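Local structure of probable endonuclease 4 (Thermotoga maritima, 4HNO) at residues T53-E58 with R102-R107. The protein probably cleaves phosphodiester bonds at apurinic or apyrimidinic sites in DNA during repair, as a metal-dependent endonuclease of TIM-barrel fold. Sequence-based numbering, arbitrary orientation.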
ATOM      1  N   THR A  53      14.557  10.919 -15.564  1.00  9.56           N
ATOM      2  CA  THR A  53      15.969  10.568 -15.573  1.00 10.59           C
ATOM      3  C   THR A  53      16.622  10.923 -14.249  1.00  9.15           C
ATOM      4  O   THR A  53      17.395  10.154 -13.698  1.00  9.49           O
ATOM      5  CB  THR A  53      16.655  11.282 -16.728  1.00 12.40           C
ATOM      6  OG1 THR A  53      16.091  10.798 -17.950  1.00 15.39           O
ATOM      7  CG2 THR A  53      18.147  11.044 -16.712  1.00 15.04           C
ATOM      8  N   LYS A  54      16.317  12.104 -13.721  1.00 10.00           N
ATOM      9  CA  LYS A  54      16.923  12.530 -12.466  1.00 10.40           C
ATOM     10  C   LYS A  54      16.497  11.594 -11.325  1.00  9.53           C
ATOM     11  O   LYS A  54      17.283  11.275 -10.449  1.00 10.39           O
ATOM     12  CB  LYS A  54      16.572  13.982 -12.159  0.70 11.24           C
ATOM     13  CG  LYS A  54      17.431  14.553 -11.067  0.70 18.20           C
ATOM     14  CD  LYS A  54      17.330  16.065 -10.993  0.70 34.64           C
ATOM     15  CE  LYS A  54      18.163  16.614  -9.843  0.70 46.99           C
ATOM     16  NZ  LYS A  54      18.028  18.089  -9.709  0.70 56.25           N
ATOM     17  N   PHE A  55      15.226  11.204 -11.329  1.00  9.35           N
ATOM     18  CA  PHE A  55      14.744  10.246 -10.339  1.00  9.11           C
ATOM     19  C   PHE A  55      15.531   8.940 -10.404  1.00  8.94           C
ATOM     20  O   PHE A  55      15.999   8.437  -9.385  1.00  9.50           O
ATOM     21  CB  PHE A  55      13.248  10.007 -10.543  1.00  9.65           C
ATOM     22  CG  PHE A  55      12.696   8.898  -9.693  1.00  9.65           C
ATOM     23  CD1 PHE A  55      12.556   9.055  -8.327  1.00 10.54           C
ATOM     24  CD2 PHE A  55      12.333   7.702 -10.257  1.00  9.35           C
ATOM     25  CE1 PHE A  55      12.051   8.037  -7.548  1.00 11.44           C
ATOM     26  CE2 PHE A  55      11.835   6.681  -9.483  1.00 10.40           C
ATOM     27  CZ  PHE A  55      11.698   6.844  -8.142  1.00 11.10           C
ATOM     28  N   LYS A  56      15.688   8.402 -11.608  1.00  9.21           N
ATOM     29  CA  LYS A  56      16.435   7.164 -11.759  1.00  8.96           C
ATOM     30  C   LYS A  56      17.892   7.344 -11.326  1.00  9.14           C
ATOM     31  O   LYS A  56      18.484   6.439 -10.732  1.00  9.67           O
ATOM     32  CB  LYS A  56      16.380   6.667 -13.194  1.00  9.28           C
ATOM     33  CG  LYS A  56      14.993   6.192 -13.586  1.00 10.01           C
ATOM     34  CD  LYS A  56      14.897   5.930 -15.058  1.00 11.10           C
ATOM     35  CE  LYS A  56      13.503   5.440 -15.419  1.00 11.83           C
ATOM     36  NZ  LYS A  56      13.407   5.261 -16.861  1.00 15.21           N
ATOM     37  N   ARG A  57      18.477   8.495 -11.622  1.00  9.38           N
ATOM     38  CA  ARG A  57      19.856   8.764 -11.245  1.00  9.48           C
ATOM     39  C   ARG A  57      20.004   8.736  -9.723  1.00  9.32           C
ATOM     40  O   ARG A  57      20.934   8.153  -9.189  1.00 10.31           O
ATOM     41  CB  ARG A  57      20.285  10.103 -11.818  0.62  9.72           C
ATOM     42  CG  ARG A  57      21.758  10.344 -11.672  0.62 11.70           C
ATOM     43  CD  ARG A  57      22.215  11.534 -12.407  0.62 14.11           C
ATOM     44  NE  ARG A  57      21.673  12.793 -11.914  0.62 19.63           N
ATOM     45  CZ  ARG A  57      20.957  13.652 -12.638  0.62 28.75           C
ATOM     46  NH1 ARG A  57      20.598  13.366 -13.886  0.62 41.14           N
ATOM     47  NH2 ARG A  57      20.554  14.793 -12.098  0.62 34.86           N
ATOM     48  N   GLU A  58      19.075   9.385  -9.036  1.00  9.89           N
ATOM     49  CA  GLU A  58      19.099   9.433  -7.585  1.00  9.95           C
ATOM     50  C   GLU A  58      18.830   8.072  -6.952  1.00  9.90           C
ATOM     51  O   GLU A  58      19.396   7.737  -5.926  1.00 10.85           O
ATOM     52  CB  GLU A  58      18.138  10.498  -7.100  1.00 10.38           C
ATOM     53  CG  GLU A  58      18.616  11.909  -7.384  1.00 11.70           C
ATOM     54  CD  GLU A  58      19.792  12.328  -6.513  1.00 13.48           C
ATOM     55  OE1 GLU A  58      19.797  12.011  -5.310  1.00 14.46           O
ATOM     56  OE2 GLU A  58      20.717  12.973  -7.033  1.00 19.72           O
ATOM     57  N   ARG A 102       5.551   3.470 -15.050  0.62  7.95           N
ATOM     58  CA  ARG A 102       6.411   2.887 -16.071  0.62  8.38           C
ATOM     59  C   ARG A 102       7.502   3.886 -16.472  0.62  8.88           C
ATOM     60  O   ARG A 102       8.644   3.496 -16.662  0.62  9.45           O
ATOM     61  CB  ARG A 102       5.535   2.447 -17.258  0.62  9.72           C
ATOM     62  CG  ARG A 102       6.210   1.753 -18.414  0.62  8.82           C
ATOM     63  CD  ARG A 102       6.553   0.266 -18.235  0.62 10.14           C
ATOM     64  NE  ARG A 102       7.658   0.090 -17.310  0.62 10.78           N
ATOM     65  CZ  ARG A 102       8.934   0.253 -17.642  0.62 10.72           C
ATOM     66  NH1 ARG A 102       9.861   0.074 -16.709  0.62 14.60           N
ATOM     67  NH2 ARG A 102       9.312   0.586 -18.882  0.62 11.17           N
ATOM     68  N   LYS A 103       7.177   5.170 -16.593  1.00  8.62           N
ATOM     69  CA  LYS A 103       8.166   6.169 -16.982  1.00  8.77           C
ATOM     70  C   LYS A 103       9.234   6.363 -15.900  1.00  8.64           C
ATOM     71  O   LYS A 103      10.406   6.555 -16.216  1.00  9.42           O
ATOM     72  CB  LYS A 103       7.485   7.482 -17.346  1.00  9.17           C
ATOM     73  CG  LYS A 103       8.454   8.467 -17.968  1.00 10.36           C
ATOM     74  CD  LYS A 103       7.793   9.661 -18.600  1.00 10.28           C
ATOM     75  CE  LYS A 103       8.855  10.571 -19.222  1.00 11.07           C
ATOM     76  NZ  LYS A 103       8.275  11.729 -19.920  1.00 11.79           N
ATOM     77  N   LEU A 104       8.817   6.328 -14.635  1.00  8.26           N
ATOM     78  CA  LEU A 104       9.740   6.435 -13.513  1.00  8.56           C
ATOM     79  C   LEU A 104      10.550   5.165 -13.251  1.00  8.48           C
ATOM     80  O   LEU A 104      11.570   5.234 -12.569  1.00 10.19           O
ATOM     81  CB  LEU A 104       8.981   6.798 -12.233  1.00  8.43           C
ATOM     82  CG  LEU A 104       8.338   8.175 -12.202  1.00  8.80           C
ATOM     83  CD1 LEU A 104       7.505   8.330 -10.937  1.00 10.71           C
ATOM     84  CD2 LEU A 104       9.367   9.296 -12.313  1.00 10.51           C
ATOM     85  N   GLY A 105      10.070   4.030 -13.744  1.00  8.66           N
ATOM     86  CA  GLY A 105      10.635   2.741 -13.430  1.00  9.34           C
ATOM     87  C   GLY A 105      10.001   2.051 -12.214  1.00  9.02           C
ATOM     88  O   GLY A 105      10.422   0.967 -11.842  1.00 10.19           O
ATOM     89  N   ILE A 106       9.011   2.673 -11.607  1.00  8.74           N
ATOM     90  CA  ILE A 106       8.342   2.087 -10.451  1.00  9.16           C
ATOM     91  C   ILE A 106       7.550   0.859 -10.906  1.00  8.48           C
ATOM     92  O   ILE A 106       6.838   0.881 -11.912  1.00  9.08           O
ATOM     93  CB  ILE A 106       7.438   3.144  -9.775  1.00  9.20           C
ATOM     94  CG1 ILE A 106       8.260   4.275  -9.159  0.79 11.10           C
ATOM     95  CG2 ILE A 106       6.509   2.518  -8.763  1.00  9.48           C
ATOM     96  CD1 ILE A 106       8.948   3.919  -7.886  0.79 21.67           C
ATOM     97  N   ARG A 107       7.672  -0.191 -10.111  1.00  8.51           N
ATOM     98  CA  ARG A 107       7.186  -1.500 -10.474  1.00  9.32           C
ATOM     99  C   ARG A 107       5.777  -1.826  -9.955  1.00  7.96           C
ATOM    100  O   ARG A 107       5.161  -2.778 -10.407  1.00  8.84           O
ATOM    101  CB  ARG A 107       8.184  -2.531  -9.951  1.00  9.78           C
ATOM    102  CG  ARG A 107       9.529  -2.414 -10.625  1.00 10.95           C
ATOM    103  CD  ARG A 107      10.527  -3.412 -10.086  1.00 12.62           C
ATOM    104  NE  ARG A 107      11.808  -3.219 -10.767  1.00 14.18           N
ATOM    105  CZ  ARG A 107      12.925  -3.853 -10.451  1.00 16.16           C
ATOM    106  NH1 ARG A 107      12.938  -4.722  -9.455  1.00 17.77           N
ATOM    107  NH2 ARG A 107      14.041  -3.602 -11.118  1.00 19.00           N
TER
HETATM  108  O   HOH W   1      11.343   3.392 -17.179  0.85 11.38           O
HETATM  109  O   HOH W   2      11.417   6.295 -18.852  0.77 12.46           O
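K56 reaches from helix 49-61 to the C-terminal end of helix 84-104, where its ammonium group lies against the backbone carbonyls of the last turn, K103 O directly and R102 O through a water. K56 NZ makes a weak hydrogen bond of 3.3 Å to K103 O and is tied in further by two waters. One accepts from K56 NZ at 2.8 Å and donates to R102 O; the other accepts from NZ and donates to K103 O. A positive charge here probably suits the negative end of the helix dipole. The K56 chain is extended beyond CG, which carries K56 CE past L104 O at 3.4 Å.

Beside it, F55 turns its ring edge to the same carbonyl: F55 CE2 lies 3.4 Å from L104 O, near the ring plane. This oxygen is buried without a hydrogen-bonding partner; only C-H groups meet it across the contact, and these may be weakly polarised towards it. With CG anti to the backbone N (chi1 172°), the ring also sets F55 CD2 3.9 Å from L104 CD2 and F55 CZ 4.0 Å from I106 CD1, crossing both side chains at about a right angle.

G105, the first residue after the helix, takes a positive phi (91°), at which a side-chain carbon would press against L104 O and crowd K56 CE; the chain then turns toward strand 108-115. The K103 amine hydrogen-bonds to P47 O, just before helix 49-61, and forms a salt bridge with D49 in its first turn. F17 packs on both F55 and L104, while I106 lies on A69 and C71 of strand 69-72, so the contact joins two successive outer helices of the TIM barrel beside the strand that connects them.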